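Local atomic coordinates of CalS10 (Micromonospora echinospora, PDB entry 6UK5), a protein that probably transfers a methyl group from S-adenosylmethionine to an amino pentose in the biosynthesis of calicheamicin. Residues G129-A132 against E133-A137; L171-E175 against G176-A180. All coordinates share one frame; numbering follows the deposited sequence.

Contact 1. Residues G129-A132 against E133-A137; sequences GTVA and EMRAA
Thr130 and Glu133 bind each other at the start of helix 131-143, where Thr130 is the N-cap. Its OG1 accepts from Glu133 N at 3.2 Å; at chi1 74° the hydroxyl sits between the backbone N and the carbonyl carbon, from where it faces the amide of Glu133. The side chain of Glu133 runs back to the residues before that turn. Its CB lies 3.5 Å from Thr130 O, and CG, anti to its own carbonyl carbon (chi1 -72°), passes 3.3 Å from Thr130 OG1, the two side chains slanting across each other. Extended beyond CG, the chain carries CD past that hydroxyl and delivers OE1 to Gly129 N, where a nearly straight bond of 3.0 Å meets the oxygen close to its C-O axis. OE2 turns to Arg107 in a long, weak ion pair. The exchange resembles a capping box, but the carboxylate takes the amide of Gly129 instead of that of the N-cap residue. Behind the cap the helix is closed by its i to i+4 bonds: Met134 N to Thr130 O, Arg135 N to Val131 O at 3.0 Å, and Ala136 N to Ala132 O. On another side Val131 CG1 lies against Arg135 CD at 3.8 Å and, more loosely, beside the Met134 methyl CE at 4.2 Å. Helix 220-229 covers this side, with Ala226 touching both Met134 and Arg135. At the helix start, then, a hydroxyl and a carboxylate each accept a backbone N-H; Arg107 and the positive end of the helix dipole would be expected to favour the ionised form of Glu133.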
# COMPACT_ATOMS: atom_id res chain seq x y z
N GLY A 129 -25.38 -17.39 -2.92
CA GLY A 129 -25.21 -17.95 -1.60
C GLY A 129 -25.61 -19.40 -1.46
O GLY A 129 -25.12 -20.10 -0.57
N THR A 130 -26.50 -19.87 -2.33
CA THR A 130 -27.10 -21.19 -2.20
C THR A 130 -27.06 -21.93 -3.53
O THR A 130 -26.97 -21.32 -4.60
CB THR A 130 -28.55 -21.09 -1.71
OG1 THR A 130 -29.39 -20.64 -2.78
CG2 THR A 130 -28.66 -20.11 -0.54
N VAL A 131 -27.12 -23.26 -3.44
CA VAL A 131 -27.15 -24.09 -4.64
C VAL A 131 -28.38 -23.80 -5.48
O VAL A 131 -28.32 -23.85 -6.72
CB VAL A 131 -27.08 -25.58 -4.24
CG1 VAL A 131 -27.35 -26.46 -5.45
CG2 VAL A 131 -25.72 -25.91 -3.64
N ALA A 132 -29.51 -23.49 -4.84
CA ALA A 132 -30.72 -23.17 -5.59
C ALA A 132 -30.54 -21.92 -6.44
O ALA A 132 -31.10 -21.84 -7.54
CB ALA A 132 -31.90 -23.00 -4.64
N GLU A 133 -29.76 -20.95 -5.96
CA GLU A 133 -29.56 -19.72 -6.71
C GLU A 133 -28.68 -19.97 -7.93
O GLU A 133 -28.98 -19.48 -9.03
CB GLU A 133 -28.96 -18.65 -5.81
CG GLU A 133 -29.95 -18.10 -4.78
CD GLU A 133 -29.38 -16.98 -3.93
OE1 GLU A 133 -28.15 -16.78 -3.95
OE2 GLU A 133 -30.16 -16.28 -3.25
N MET A 134 -27.60 -20.73 -7.76
CA MET A 134 -26.74 -21.06 -8.89
C MET A 134 -27.51 -21.83 -9.96
O MET A 134 -27.30 -21.61 -11.16
CB MET A 134 -25.54 -21.87 -8.40
CG MET A 134 -24.66 -22.44 -9.51
SD MET A 134 -25.21 -24.07 -10.07
CE MET A 134 -24.95 -25.04 -8.59
N ARG A 135 -28.40 -22.73 -9.55
CA ARG A 135 -29.18 -23.48 -10.53
C ARG A 135 -30.15 -22.58 -11.29
O ARG A 135 -30.40 -22.80 -12.48
CB ARG A 135 -29.94 -24.61 -9.85
CG ARG A 135 -29.05 -25.70 -9.27
CD ARG A 135 -29.83 -26.62 -8.34
NE ARG A 135 -30.97 -27.24 -9.01
CZ ARG A 135 -30.96 -28.44 -9.59
NH1 ARG A 135 -29.86 -29.18 -9.59
NH2 ARG A 135 -32.06 -28.90 -10.18
N ALA A 136 -30.69 -21.56 -10.62
CA ALA A 136 -31.52 -20.58 -11.32
C ALA A 136 -30.68 -19.76 -12.29
O ALA A 136 -31.09 -19.51 -13.43
CB ALA A 136 -32.23 -19.67 -10.32
N ALA A 137 -29.49 -19.34 -11.86
CA ALA A 137 -28.58 -18.62 -12.74
C ALA A 137 -28.21 -19.48 -13.95
O ALA A 137 -28.37 -19.05 -15.10
CB ALA A 137 -27.33 -18.21 -11.97

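Contact 2. Residues L171-E175 against G176-A180; sequences LVREE and GRTVA
The side chains of Arg177 and Glu174 run side by side, pointing the same way, the planes of their flat ends 30° apart. At the edge of the Arg177 guanidinium, near its plane, Glu174 OE1 takes the NE hydrogen in a salt bridge of 2.6 Å. The carboxylate is used on its syn side, with the donor 34° out of its plane. Val179 CG2 lies over one face of the same guanidinium, offset toward the rim, while NH1 has a second salt bridge to Glu24 on helix 20-32. With CG of Arg177 between its backbone N and carbonyl carbon (chi1 65°) and the chain extended to NE, the group lies alongside Glu174. On the other side of the sheet Thr178 CG2 is modelled over one face of the Arg173 guanidinium, too close for the detail to be trusted; Arg173 NH2 bonds to Val167 O of the second subunit. Farther from the turn Leu171 CD1 meets Ala180 CB at 3.8 Å. Val172 and Val179 form a hydrogen-bonded pair, Val179 N reaching Val172 O at 2.9 Å in an almost linear bond. Near the turn, Glu174 N bonds to Arg177 O, whereas Arg177 N to Glu174 O is weak. Gly176, with positive phi, takes the third position of a type II turn from Glu174 to Arg177, the tight connection of an antiparallel beta hairpin.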
# COMPACT_ATOMS: atom_id res chain seq x y z
N LEU A 171 0.18 -2.89 -3.25
CA LEU A 171 0.45 -1.47 -3.36
C LEU A 171 0.76 -1.19 -4.82
O LEU A 171 1.78 -1.67 -5.33
CB LEU A 171 1.63 -1.04 -2.49
CG LEU A 171 1.90 0.47 -2.49
CD1 LEU A 171 1.13 1.18 -1.38
CD2 LEU A 171 3.39 0.77 -2.46
N VAL A 172 -0.09 -0.44 -5.51
CA VAL A 172 0.21 0.01 -6.86
C VAL A 172 0.42 1.52 -6.77
O VAL A 172 -0.40 2.22 -6.17
CB VAL A 172 -0.90 -0.33 -7.87
CG1 VAL A 172 -0.65 0.37 -9.20
CG2 VAL A 172 -1.00 -1.84 -8.06
N ARG A 173 1.50 2.01 -7.37
CA ARG A 173 1.79 3.44 -7.40
C ARG A 173 1.55 3.92 -8.82
O ARG A 173 2.31 3.57 -9.73
CB ARG A 173 3.22 3.75 -6.96
CG ARG A 173 3.51 5.26 -6.86
CD ARG A 173 2.62 5.88 -5.76
NE ARG A 173 2.95 7.25 -5.38
CZ ARG A 173 2.60 8.33 -6.06
NH1 ARG A 173 1.90 8.23 -7.18
NH2 ARG A 173 2.94 9.53 -5.62
N GLU A 174 0.50 4.70 -9.01
CA GLU A 174 0.22 5.30 -10.30
C GLU A 174 0.61 6.76 -10.24
O GLU A 174 0.76 7.34 -9.16
CB GLU A 174 -1.27 5.17 -10.66
CG GLU A 174 -1.67 3.91 -11.40
CD GLU A 174 -3.16 3.63 -11.31
OE1 GLU A 174 -3.93 4.59 -11.10
OE2 GLU A 174 -3.55 2.45 -11.45
N GLU A 175 0.75 7.37 -11.40
CA GLU A 175 1.01 8.81 -11.48
C GLU A 175 -0.31 9.53 -11.24
O GLU A 175 -1.24 9.42 -12.04
CB GLU A 175 1.67 9.18 -12.80
CG GLU A 175 3.13 8.71 -12.88
CD GLU A 175 3.98 9.23 -11.74
OE1 GLU A 175 3.72 10.37 -11.28
OE2 GLU A 175 4.90 8.50 -11.30
N GLY A 176 -0.37 10.26 -10.12
CA GLY A 176 -1.55 10.96 -9.67
C GLY A 176 -2.35 10.24 -8.60
O GLY A 176 -3.26 10.86 -8.03
N ARG A 177 -2.05 8.98 -8.32
CA ARG A 177 -2.70 8.29 -7.20
C ARG A 177 -1.86 7.07 -6.83
O ARG A 177 -1.20 6.47 -7.68
CB ARG A 177 -4.14 7.89 -7.51
CG ARG A 177 -4.30 6.87 -8.60
CD ARG A 177 -5.69 6.29 -8.56
NE ARG A 177 -5.82 5.09 -9.37
CZ ARG A 177 -6.92 4.36 -9.44
NH1 ARG A 177 -8.00 4.71 -8.75
NH2 ARG A 177 -6.95 3.28 -10.21
N THR A 178 -1.91 6.71 -5.55
CA THR A 178 -1.39 5.45 -5.05
C THR A 178 -2.51 4.67 -4.38
O THR A 178 -3.33 5.24 -3.66
CB THR A 178 -0.25 5.67 -4.06
OG1 THR A 178 -0.75 5.52 -2.72
CG2 THR A 178 0.28 7.05 -4.23
N VAL A 179 -2.54 3.36 -4.62
CA VAL A 179 -3.61 2.50 -4.15
C VAL A 179 -2.99 1.37 -3.34
O VAL A 179 -2.19 0.59 -3.87
CB VAL A 179 -4.44 1.95 -5.33
CG1 VAL A 179 -5.57 1.07 -4.83
CG2 VAL A 179 -4.95 3.11 -6.18
N ALA A 180 -3.36 1.29 -2.07
CA ALA A 180 -2.96 0.22 -1.18
C ALA A 180 -4.16 -0.65 -0.84
O ALA A 180 -5.29 -0.15 -0.73
CB ALA A 180 -2.34 0.76 0.11

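Contact 1 and contact 2 are both local, yet they lie on opposite sides of the chain's centre, with centres about 38 Å apart, and share no element. Residues 129-137 form a surface contact on a helix of the Rossmann-like methyltransferase domain, with the side chain of Glu133 about 7 Å from the bound S-adenosylmethionine. Residues 171-180 are partly buried, at the turn between two strands of the separate antiparallel-rich sheet, where the second subunit also packs. In each a glutamate side chain reaches a partner nearby in sequence: a backbone N-H in contact 1, an arginine in contact 2. Helix capping sets the first apart; cross-strand pairing and ion pairing mark the second.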